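Local coordinates for protein amidase, hydantoinase/carbamoylase family (Burkholderia ambifaria, PDB 5TP4) that probably hydrolyses N-carbamoyl-L-amino acids to free amino acids, as a zinc-dependent member of the peptidase M20 family, at residues F74-G79 / P128-S133; Q83-L88 / G188-A193; D11-D16 / V115-D120. All coordinates share one frame; numbering follows the deposited sequence.

Interactions 1 and 2 are neighbours in one sheet, their centres about 9 Å apart: strand 87-91 lies between strands 129-133 and 193-199, parallel to both. V87 N lies 2.9 Å from P128 O, a probable hydrogen bond, and V132 packs on L88. One ethanediol molecule bridges them, bonded to E130 OE1 and A190 O. Interaction 3 lies on the helix 105-121 that covers the sheet, its centre about 16 Å from that of interaction 1 and 22 Å from that of interaction 2; R77 NH2 reaches N119 OD1 at 2.9 Å. The zinc site is closest to interaction 1, where the V132 side chain is about 13 Å from a zinc ion.

Interaction 1 of 3, residues F74-G79 / P128-S133; sequences FARRDG and PLEIVS. With EDO (1,2-ethanediol), chain U; EDO (1,2-ethanediol), chain S.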
loop_
_atom_site.group_PDB
_atom_site.type_symbol
_atom_site.label_atom_id
_atom_site.label_comp_id
_atom_site.label_asym_id
_atom_site.label_seq_id
_atom_site.Cartn_x
_atom_site.Cartn_y
_atom_site.Cartn_z
ATOM N N PHE B 74 1.600 -29.619 -32.479
ATOM C CA PHE B 74 0.495 -30.544 -32.715
ATOM C C PHE B 74 0.990 -31.950 -32.979
ATOM O O PHE B 74 1.850 -32.154 -33.832
ATOM C CB PHE B 74 -0.308 -30.129 -33.945
ATOM C CG PHE B 74 -1.070 -28.866 -33.739
ATOM C CD1 PHE B 74 -0.473 -27.640 -34.025
ATOM C CD2 PHE B 74 -2.372 -28.896 -33.253
ATOM C CE1 PHE B 74 -1.182 -26.472 -33.825
ATOM C CE2 PHE B 74 -3.090 -27.714 -33.064
ATOM C CZ PHE B 74 -2.483 -26.506 -33.330
ATOM N N ALA B 75 0.411 -32.920 -32.297
ATOM C CA ALA B 75 0.664 -34.331 -32.580
ATOM C C ALA B 75 -0.635 -34.946 -33.089
ATOM O O ALA B 75 -1.705 -34.731 -32.499
ATOM C CB ALA B 75 1.146 -35.072 -31.329
ATOM N N ARG B 76 -0.549 -35.714 -34.173
ATOM C CA ARG B 76 -1.727 -36.189 -34.888
ATOM C C ARG B 76 -1.825 -37.706 -34.848
ATOM O O ARG B 76 -0.846 -38.403 -35.128
ATOM C CB ARG B 76 -1.666 -35.723 -36.339
ATOM C CG ARG B 76 -2.675 -36.376 -37.278
ATOM C CD ARG B 76 -4.062 -35.803 -37.149
ATOM N NE ARG B 76 -4.880 -36.324 -38.248
ATOM C CZ ARG B 76 -5.853 -35.657 -38.854
ATOM N NH1 ARG B 76 -6.169 -34.426 -38.461
ATOM N NH2 ARG B 76 -6.518 -36.248 -39.841
ATOM N N ARG B 77 -3.018 -38.212 -34.519
ATOM C CA ARG B 77 -3.357 -39.628 -34.637
ATOM C C ARG B 77 -4.589 -39.742 -35.528
ATOM O O ARG B 77 -5.696 -39.429 -35.088
ATOM C CB ARG B 77 -3.643 -40.248 -33.267
ATOM C CG ARG B 77 -3.885 -41.756 -33.292
ATOM C CD ARG B 77 -4.091 -42.241 -31.854
ATOM N NE ARG B 77 -3.894 -43.683 -31.677
ATOM C CZ ARG B 77 -4.854 -44.600 -31.760
ATOM N NH1 ARG B 77 -6.100 -44.255 -32.082
ATOM N NH2 ARG B 77 -4.562 -45.874 -31.520
ATOM N N ASP B 78 -4.394 -40.210 -36.757
ATOM C CA ASP B 78 -5.487 -40.289 -37.719
ATOM C C ASP B 78 -6.591 -41.195 -37.189
ATOM O O ASP B 78 -6.339 -42.149 -36.449
ATOM C CB ASP B 78 -4.996 -40.884 -39.031
ATOM C CG ASP B 78 -4.142 -39.933 -39.854
ATOM O OD1 ASP B 78 -4.180 -38.697 -39.648
ATOM O OD2 ASP B 78 -3.476 -40.459 -40.760
ATOM N N GLY B 79 -7.821 -40.920 -37.613
ATOM C CA GLY B 79 -8.925 -41.820 -37.405
ATOM C C GLY B 79 -9.312 -42.477 -38.718
ATOM O O GLY B 79 -8.683 -42.290 -39.758
ATOM N N PRO B 128 -10.253 -38.092 -36.212
ATOM C CA PRO B 128 -8.860 -38.072 -35.742
ATOM C C PRO B 128 -8.730 -37.375 -34.395
ATOM O O PRO B 128 -9.570 -36.570 -33.990
ATOM C CB PRO B 128 -8.132 -37.294 -36.839
ATOM C CG PRO B 128 -9.225 -36.410 -37.448
ATOM C CD PRO B 128 -10.457 -37.269 -37.425
ATOM N N LEU B 129 -7.649 -37.711 -33.682
ATOM C CA LEU B 129 -7.261 -37.045 -32.447
ATOM C C LEU B 129 -6.011 -36.218 -32.692
ATOM O O LEU B 129 -5.135 -36.613 -33.469
ATOM C CB LEU B 129 -6.963 -38.049 -31.312
ATOM C CG LEU B 129 -8.055 -39.037 -30.907
ATOM C CD1 LEU B 129 -7.681 -39.743 -29.564
ATOM C CD2 LEU B 129 -9.340 -38.299 -30.750
ATOM N N GLU B 130 -5.923 -35.074 -32.013
ATOM C CA GLU B 130 -4.680 -34.316 -32.005
ATOM C C GLU B 130 -4.418 -33.869 -30.583
ATOM O O GLU B 130 -5.361 -33.591 -29.832
ATOM C CB GLU B 130 -4.735 -33.114 -32.953
ATOM C CG GLU B 130 -4.668 -33.554 -34.435
ATOM C CD GLU B 130 -4.666 -32.389 -35.413
ATOM O OE1 GLU B 130 -4.365 -31.260 -34.980
ATOM O OE2 GLU B 130 -4.943 -32.602 -36.610
ATOM N N ILE B 131 -3.154 -33.846 -30.205
ATOM C CA ILE B 131 -2.739 -33.287 -28.926
ATOM C C ILE B 131 -1.984 -32.005 -29.246
ATOM O O ILE B 131 -1.188 -31.973 -30.194
ATOM C CB ILE B 131 -1.836 -34.249 -28.130
ATOM C CG1 ILE B 131 -2.403 -35.650 -28.059
ATOM C CG2 ILE B 131 -1.574 -33.707 -26.738
ATOM C CD1 ILE B 131 -1.272 -36.591 -27.668
ATOM N N VAL B 132 -2.236 -30.943 -28.474
ATOM C CA VAL B 132 -1.586 -29.664 -28.737
ATOM C C VAL B 132 -0.996 -29.078 -27.455
ATOM O O VAL B 132 -1.583 -29.173 -26.364
ATOM C CB VAL B 132 -2.559 -28.668 -29.428
ATOM C CG1 VAL B 132 -3.828 -28.444 -28.597
ATOM C CG2 VAL B 132 -1.872 -27.353 -29.753
ATOM N N SER B 133 0.210 -28.532 -27.580
ATOM C CA SER B 133 0.774 -27.655 -26.572
ATOM C C SER B 133 0.848 -26.264 -27.205
ATOM O O SER B 133 1.586 -26.063 -28.173
ATOM C CB SER B 133 2.152 -28.166 -26.127
ATOM O OG SER B 133 2.806 -27.211 -25.305
HETATM C C1 EDO U . -1.111 -42.431 -37.150
HETATM O O1 EDO U . -1.535 -42.452 -35.779
HETATM C C2 EDO U . -0.486 -41.078 -37.439
HETATM O O2 EDO U . -1.564 -40.179 -37.697
HETATM C C1 EDO S . -6.612 -27.645 -36.612
HETATM O O1 EDO S . -6.992 -28.427 -37.749
HETATM C C2 EDO S . -5.903 -28.545 -35.617
HETATM O O2 EDO S . -4.686 -29.007 -36.220
#
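Strands 74-77 and 129-133 pair antiparallel in the central sheet of the zinc-binding domain, with A75/I131 and R77/L129 as hydrogen-bonded pairs and F74/V132 and R76/E130 as non-hydrogen-bonded pairs. Two backbone bonds join each hydrogen-bonded pair, the shortest from A75 N to I131 O (2.8 Å). On the face of F74 and R76, the R76 chain bends at chi2 (78°) and brings its guanidinium over P128; P128 CB lies 3.5 Å from R76 CZ, above the centre of the flat group. Two salt bridges share the edge of that group and join R76, D78 and E130 in one network: R76 NH1 reaches the anti lone pair of E130 OE2 at 2.9 Å, and R76 NE bonds D78 OD1 at 2.8 Å. E130 OE1 accepts a bond from O2 of the ethanediol of chain S at 2.6 Å. Farther along, V132 CG2 sits over one face of the F74 ring, 3.8 Å from its centroid, in a CH-pi contact. On the other face A75, R77, L129 and I131 turn to the helices; R77 NH2 bonds N119 and the I123 carbonyl. This helix-covered mixed sheet is characteristic of the catalytic domain of M20 peptidases.

Interaction 2 of 3, residues Q83-L88 / G188-A193; sequences QAAPVL and GGAVDA. With EDO (1,2-ethanediol), chain S.
P86 O receives the backbone N-H of D192 in a short bond of 2.7 Å, the donor tilted 30° from the carbonyl plane. Two residues on, L88 N donates a hydrogen bond to A193 O at 2.9 Å, nearly straight at 172° and close to the line of the carbonyl. A CA-H...O contact from V87 CA to A193 O adds to these two bonds, which hold the loop before strand 193-199 beside the start of strand 87-91; the parallel pairing of the two strands is taken up by backbone bonding between L88 and F195. Small groups pack beside the bonds. A85 CB meets A190 CB at 3.8 Å, and P86 CD touches the carbonyl oxygen of A190, 3.3 Å from A190 O. V191 turns its CB away from the other segment, yet both of its methyls take part: CG1 lies near P86 O, while V191 CG2, placed anti to the carbonyl carbon, touches L88 CD2 at 4.0 Å, the two side chains crossing at about a right angle. D192 extends alongside V87, with D192 OD2 3.8 Å from V87 CG2; this carboxylate makes a salt bridge with R415 of helix 398-416. The same helix packs on V87, and R415 also on A193. At the outer end, A190 O accepts a bond of 3.1 Å from O1 of an ethanediol, probably from the crystallisation liquor. The two main-chain bonds probably fix the alignment, and the side chains add mostly apolar packing. The buried A85 O has no polar partner in the model, a likely small cost, whereas the nearby R415 should favour the ionised form of D192.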
loop_
_atom_site.group_PDB
_atom_site.type_symbol
_atom_site.label_atom_id
_atom_site.label_comp_id
_atom_site.label_asym_id
_atom_site.label_seq_id
_atom_site.Cartn_x
_atom_site.Cartn_y
_atom_site.Cartn_z
ATOM N N GLN B 83 -11.772 -37.509 -43.735
ATOM C CA GLN B 83 -12.193 -36.131 -43.962
ATOM C C GLN B 83 -12.584 -35.387 -42.689
ATOM O O GLN B 83 -12.690 -34.158 -42.731
ATOM C CB GLN B 83 -13.370 -36.085 -44.959
ATOM N N ALA B 84 -12.787 -36.083 -41.571
ATOM C CA ALA B 84 -13.320 -35.460 -40.358
ATOM C C ALA B 84 -12.316 -34.540 -39.668
ATOM O O ALA B 84 -11.110 -34.806 -39.630
ATOM C CB ALA B 84 -13.775 -36.533 -39.368
ATOM N N ALA B 85 -12.831 -33.445 -39.110
ATOM C CA ALA B 85 -12.029 -32.578 -38.267
ATOM C C ALA B 85 -11.661 -33.306 -36.973
ATOM O O ALA B 85 -12.419 -34.162 -36.501
ATOM C CB ALA B 85 -12.799 -31.302 -37.938
ATOM N N PRO B 86 -10.513 -32.977 -36.386
ATOM C CA PRO B 86 -10.046 -33.698 -35.196
ATOM C C PRO B 86 -10.739 -33.251 -33.915
ATOM O O PRO B 86 -11.239 -32.131 -33.781
ATOM C CB PRO B 86 -8.549 -33.358 -35.159
ATOM C CG PRO B 86 -8.470 -31.974 -35.768
ATOM C CD PRO B 86 -9.535 -31.979 -36.851
ATOM N N VAL B 87 -10.736 -34.172 -32.959
ATOM C CA VAL B 87 -10.963 -33.854 -31.562
ATOM C C VAL B 87 -9.593 -33.535 -30.984
ATOM O O VAL B 87 -8.664 -34.343 -31.098
ATOM C CB VAL B 87 -11.621 -35.027 -30.829
ATOM C CG1 VAL B 87 -11.666 -34.726 -29.307
ATOM C CG2 VAL B 87 -12.987 -35.291 -31.429
ATOM N N LEU B 88 -9.466 -32.355 -30.381
ATOM C CA LEU B 88 -8.173 -31.821 -29.974
ATOM C C LEU B 88 -8.113 -31.849 -28.458
ATOM O O LEU B 88 -9.046 -31.397 -27.799
ATOM C CB LEU B 88 -8.021 -30.398 -30.520
ATOM C CG LEU B 88 -6.770 -29.537 -30.456
ATOM C CD1 LEU B 88 -5.538 -30.211 -31.078
ATOM C CD2 LEU B 88 -7.093 -28.242 -31.169
ATOM N N GLY B 188 -4.522 -22.241 -37.290
ATOM C CA GLY B 188 -5.958 -22.383 -37.431
ATOM C C GLY B 188 -6.316 -23.711 -38.054
ATOM O O GLY B 188 -5.470 -24.584 -38.272
ATOM N N GLY B 189 -7.598 -23.869 -38.332
ATOM C CA GLY B 189 -8.065 -25.077 -38.973
ATOM C C GLY B 189 -9.264 -25.647 -38.251
ATOM O O GLY B 189 -9.526 -25.278 -37.097
ATOM N N ALA B 190 -9.974 -26.558 -38.916
ATOM C CA ALA B 190 -11.223 -27.089 -38.389
ATOM C C ALA B 190 -10.961 -27.968 -37.183
ATOM O O ALA B 190 -9.992 -28.737 -37.154
ATOM C CB ALA B 190 -11.953 -27.899 -39.457
ATOM N N VAL B 191 -11.799 -27.818 -36.155
ATOM C CA VAL B 191 -11.698 -28.612 -34.931
ATOM C C VAL B 191 -13.102 -29.068 -34.555
ATOM O O VAL B 191 -14.015 -28.241 -34.471
ATOM C CB VAL B 191 -11.075 -27.808 -33.767
ATOM C CG1 VAL B 191 -11.100 -28.621 -32.502
ATOM C CG2 VAL B 191 -9.639 -27.394 -34.096
ATOM N N ASP B 192 -13.280 -30.371 -34.323
ATOM C CA ASP B 192 -14.601 -30.863 -33.923
ATOM C C ASP B 192 -14.934 -30.481 -32.488
ATOM O O ASP B 192 -16.084 -30.136 -32.181
ATOM C CB ASP B 192 -14.681 -32.376 -34.057
ATOM C CG ASP B 192 -16.039 -32.913 -33.643
ATOM O OD1 ASP B 192 -17.025 -32.717 -34.393
ATOM O OD2 ASP B 192 -16.119 -33.515 -32.561
ATOM N N ALA B 193 -13.963 -30.610 -31.591
ATOM C CA ALA B 193 -14.149 -30.301 -30.179
ATOM C C ALA B 193 -12.773 -30.158 -29.567
ATOM O O ALA B 193 -11.791 -30.698 -30.085
ATOM C CB ALA B 193 -14.944 -31.383 -29.439
HETATM C C1 EDO S . -6.612 -27.645 -36.612
HETATM O O1 EDO S . -6.992 -28.427 -37.749
HETATM C C2 EDO S . -5.903 -28.545 -35.617
HETATM O O2 EDO S . -4.686 -29.007 -36.220
#

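Interaction 3 of 3, residues D11-D16 / V115-D120; sequences DLLEID and VRTLND
An irregular loop, 11-16, runs past one turn of helix 105-121, and the backbones come nearest where I15 CA and T117 CA lie 5.6 Å apart. No direct hydrogen bond crosses between the two segments. The loop leads straight into helix 17-28, with D16 in the N-cap position, its OD1 accepting the backbone N-H of R19. T117 is the centre of the contact and uses both branches of its side chain. Its chi1 of -77° sets OG1 beside its own backbone N and anti to the carbonyl carbon, from where T117 OG1 reaches I15, 3.3 Å from I15 CA and 3.6 Å from I15 CB; the I15 and T117 side chains cross at about a right angle. The methyl T117 CG2, anti to the backbone N, instead lies 3.6 Å from E14 O. Water 1 donates a bond to T117 OG1 at 2.9 Å and another to E14 O, a water link whose E14 leg is weak. T117 OG1 is also hydrogen-bonded to E113 OE2, one turn back in its helix, and the same carboxylate oxygen receives D16 N, so E113 couples helix and loop from outside the two segments. Next to this polar part, L13 points its CB toward the helix, and L13 CD2 touches L118 CD2 at 4.3 Å; both leucines also pack on L413 of helix 398-416. The D16 and D120 carboxylates, if both ionised, would repel mildly with D16 OD2 and D120 OD2 5.5 Å apart; the D120-R19 salt bridge probably offsets this. The N-terminal loop and helix 105-121 are thus lightly joined, by leucine packing and by polar links that run chiefly through the E113 carboxylate, with the water a minor addition.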
loop_
_atom_site.group_PDB
_atom_site.type_symbol
_atom_site.label_atom_id
_atom_site.label_comp_id
_atom_site.label_asym_id
_atom_site.label_seq_id
_atom_site.Cartn_x
_atom_site.Cartn_y
_atom_site.Cartn_z
ATOM N N ASP B 11 -17.894 -49.619 -20.594
ATOM C CA ASP B 11 -16.736 -50.505 -20.692
ATOM C C ASP B 11 -15.615 -50.078 -19.748
ATOM O O ASP B 11 -14.764 -50.914 -19.407
ATOM C CB ASP B 11 -16.211 -50.549 -22.127
ATOM C CG ASP B 11 -17.163 -51.261 -23.080
ATOM O OD1 ASP B 11 -18.135 -51.893 -22.618
ATOM O OD2 ASP B 11 -16.929 -51.154 -24.292
ATOM N N LEU B 12 -15.613 -48.808 -19.315
ATOM C CA LEU B 12 -14.675 -48.289 -18.305
ATOM C C LEU B 12 -13.225 -48.522 -18.733
ATOM O O LEU B 12 -12.389 -49.012 -17.965
ATOM C CB LEU B 12 -14.946 -48.899 -16.928
ATOM C CG LEU B 12 -16.308 -48.594 -16.284
ATOM C CD1 LEU B 12 -16.365 -49.106 -14.851
ATOM C CD2 LEU B 12 -16.630 -47.093 -16.359
ATOM N N LEU B 13 -12.938 -48.191 -19.986
ATOM C CA LEU B 13 -11.561 -48.228 -20.458
ATOM C C LEU B 13 -10.719 -47.281 -19.617
ATOM O O LEU B 13 -11.068 -46.107 -19.465
ATOM C CB LEU B 13 -11.511 -47.810 -21.932
ATOM C CG LEU B 13 -10.147 -47.861 -22.609
ATOM C CD1 LEU B 13 -9.680 -49.308 -22.757
ATOM C CD2 LEU B 13 -10.240 -47.169 -23.970
ATOM N N GLU B 14 -9.596 -47.784 -19.072
ATOM C CA GLU B 14 -8.748 -47.007 -18.176
ATOM C C GLU B 14 -7.353 -46.803 -18.752
ATOM O O GLU B 14 -6.870 -47.601 -19.564
ATOM C CB GLU B 14 -8.608 -47.696 -16.825
ATOM C CG GLU B 14 -9.894 -47.771 -16.069
ATOM C CD GLU B 14 -9.715 -48.291 -14.660
ATOM O OE1 GLU B 14 -8.571 -48.615 -14.281
ATOM O OE2 GLU B 14 -10.728 -48.366 -13.931
ATOM N N ILE B 15 -6.692 -45.729 -18.301
ATOM C CA ILE B 15 -5.300 -45.477 -18.680
ATOM C C ILE B 15 -4.313 -46.248 -17.808
ATOM O O ILE B 15 -4.693 -46.960 -16.860
ATOM C CB ILE B 15 -4.972 -43.980 -18.605
ATOM C CG1 ILE B 15 -5.035 -43.512 -17.137
ATOM C CG2 ILE B 15 -5.936 -43.200 -19.536
ATOM C CD1 ILE B 15 -4.047 -42.388 -16.836
ATOM N N ASP B 16 -3.029 -46.093 -18.124
ATOM C CA ASP B 16 -1.934 -46.607 -17.305
ATOM C C ASP B 16 -1.495 -45.451 -16.415
ATOM O O ASP B 16 -0.711 -44.599 -16.828
ATOM C CB ASP B 16 -0.798 -47.116 -18.186
ATOM C CG ASP B 16 0.301 -47.800 -17.388
ATOM O OD1 ASP B 16 0.497 -47.482 -16.181
ATOM O OD2 ASP B 16 0.987 -48.643 -17.981
ATOM N N VAL B 115 -3.470 -41.373 -25.961
ATOM C CA VAL B 115 -3.039 -42.040 -27.183
ATOM C C VAL B 115 -2.338 -43.359 -26.864
ATOM O O VAL B 115 -2.592 -44.377 -27.517
ATOM C CB VAL B 115 -2.152 -41.104 -28.004
ATOM C CG1 VAL B 115 -1.447 -41.885 -29.163
ATOM C CG2 VAL B 115 -3.029 -39.964 -28.577
ATOM N N ARG B 116 -1.466 -43.373 -25.855
ATOM C CA ARG B 116 -0.759 -44.609 -25.525
ATOM C C ARG B 116 -1.739 -45.693 -25.109
ATOM O O ARG B 116 -1.565 -46.872 -25.448
ATOM C CB ARG B 116 0.248 -44.373 -24.401
ATOM C CG ARG B 116 1.443 -43.532 -24.825
ATOM C CD ARG B 116 2.300 -43.162 -23.592
ATOM N NE ARG B 116 3.623 -42.692 -24.001
ATOM C CZ ARG B 116 4.567 -42.330 -23.138
ATOM N NH1 ARG B 116 4.301 -42.339 -21.830
ATOM N NH2 ARG B 116 5.773 -41.967 -23.579
ATOM N N THR B 117 -2.793 -45.298 -24.397
ATOM C CA THR B 117 -3.842 -46.244 -24.025
ATOM C C THR B 117 -4.617 -46.741 -25.248
ATOM O O THR B 117 -4.857 -47.950 -25.383
ATOM C CB THR B 117 -4.747 -45.589 -22.969
ATOM O OG1 THR B 117 -4.046 -45.624 -21.704
ATOM C CG2 THR B 117 -6.084 -46.315 -22.840
ATOM N N LEU B 118 -4.973 -45.850 -26.171
ATOM C CA LEU B 118 -5.638 -46.301 -27.393
ATOM C C LEU B 118 -4.753 -47.249 -28.193
ATOM O O LEU B 118 -5.247 -48.227 -28.759
ATOM C CB LEU B 118 -6.038 -45.100 -28.251
ATOM C CG LEU B 118 -7.062 -44.172 -27.592
ATOM C CD1 LEU B 118 -7.414 -43.055 -28.533
ATOM C CD2 LEU B 118 -8.351 -44.939 -27.139
ATOM N N ASN B 119 -3.444 -46.974 -28.243
ATOM C CA ASN B 119 -2.506 -47.873 -28.911
ATOM C C ASN B 119 -2.490 -49.239 -28.244
ATOM O O ASN B 119 -2.549 -50.273 -28.924
ATOM C CB ASN B 119 -1.091 -47.286 -28.917
ATOM C CG ASN B 119 -0.945 -46.104 -29.834
ATOM O OD1 ASN B 119 -1.828 -45.808 -30.651
ATOM N ND2 ASN B 119 0.180 -45.394 -29.694
ATOM N N ASP B 120 -2.413 -49.263 -26.906
ATOM C CA ASP B 120 -2.394 -50.530 -26.179
ATOM C C ASP B 120 -3.665 -51.334 -26.425
ATOM O O ASP B 120 -3.619 -52.567 -26.506
ATOM C CB ASP B 120 -2.243 -50.277 -24.677
ATOM C CG ASP B 120 -0.869 -49.743 -24.309
ATOM O OD1 ASP B 120 0.037 -49.810 -25.148
ATOM O OD2 ASP B 120 -0.718 -49.260 -23.169
HETATM O O HOH W 1 -3.740 -48.401 -20.832
#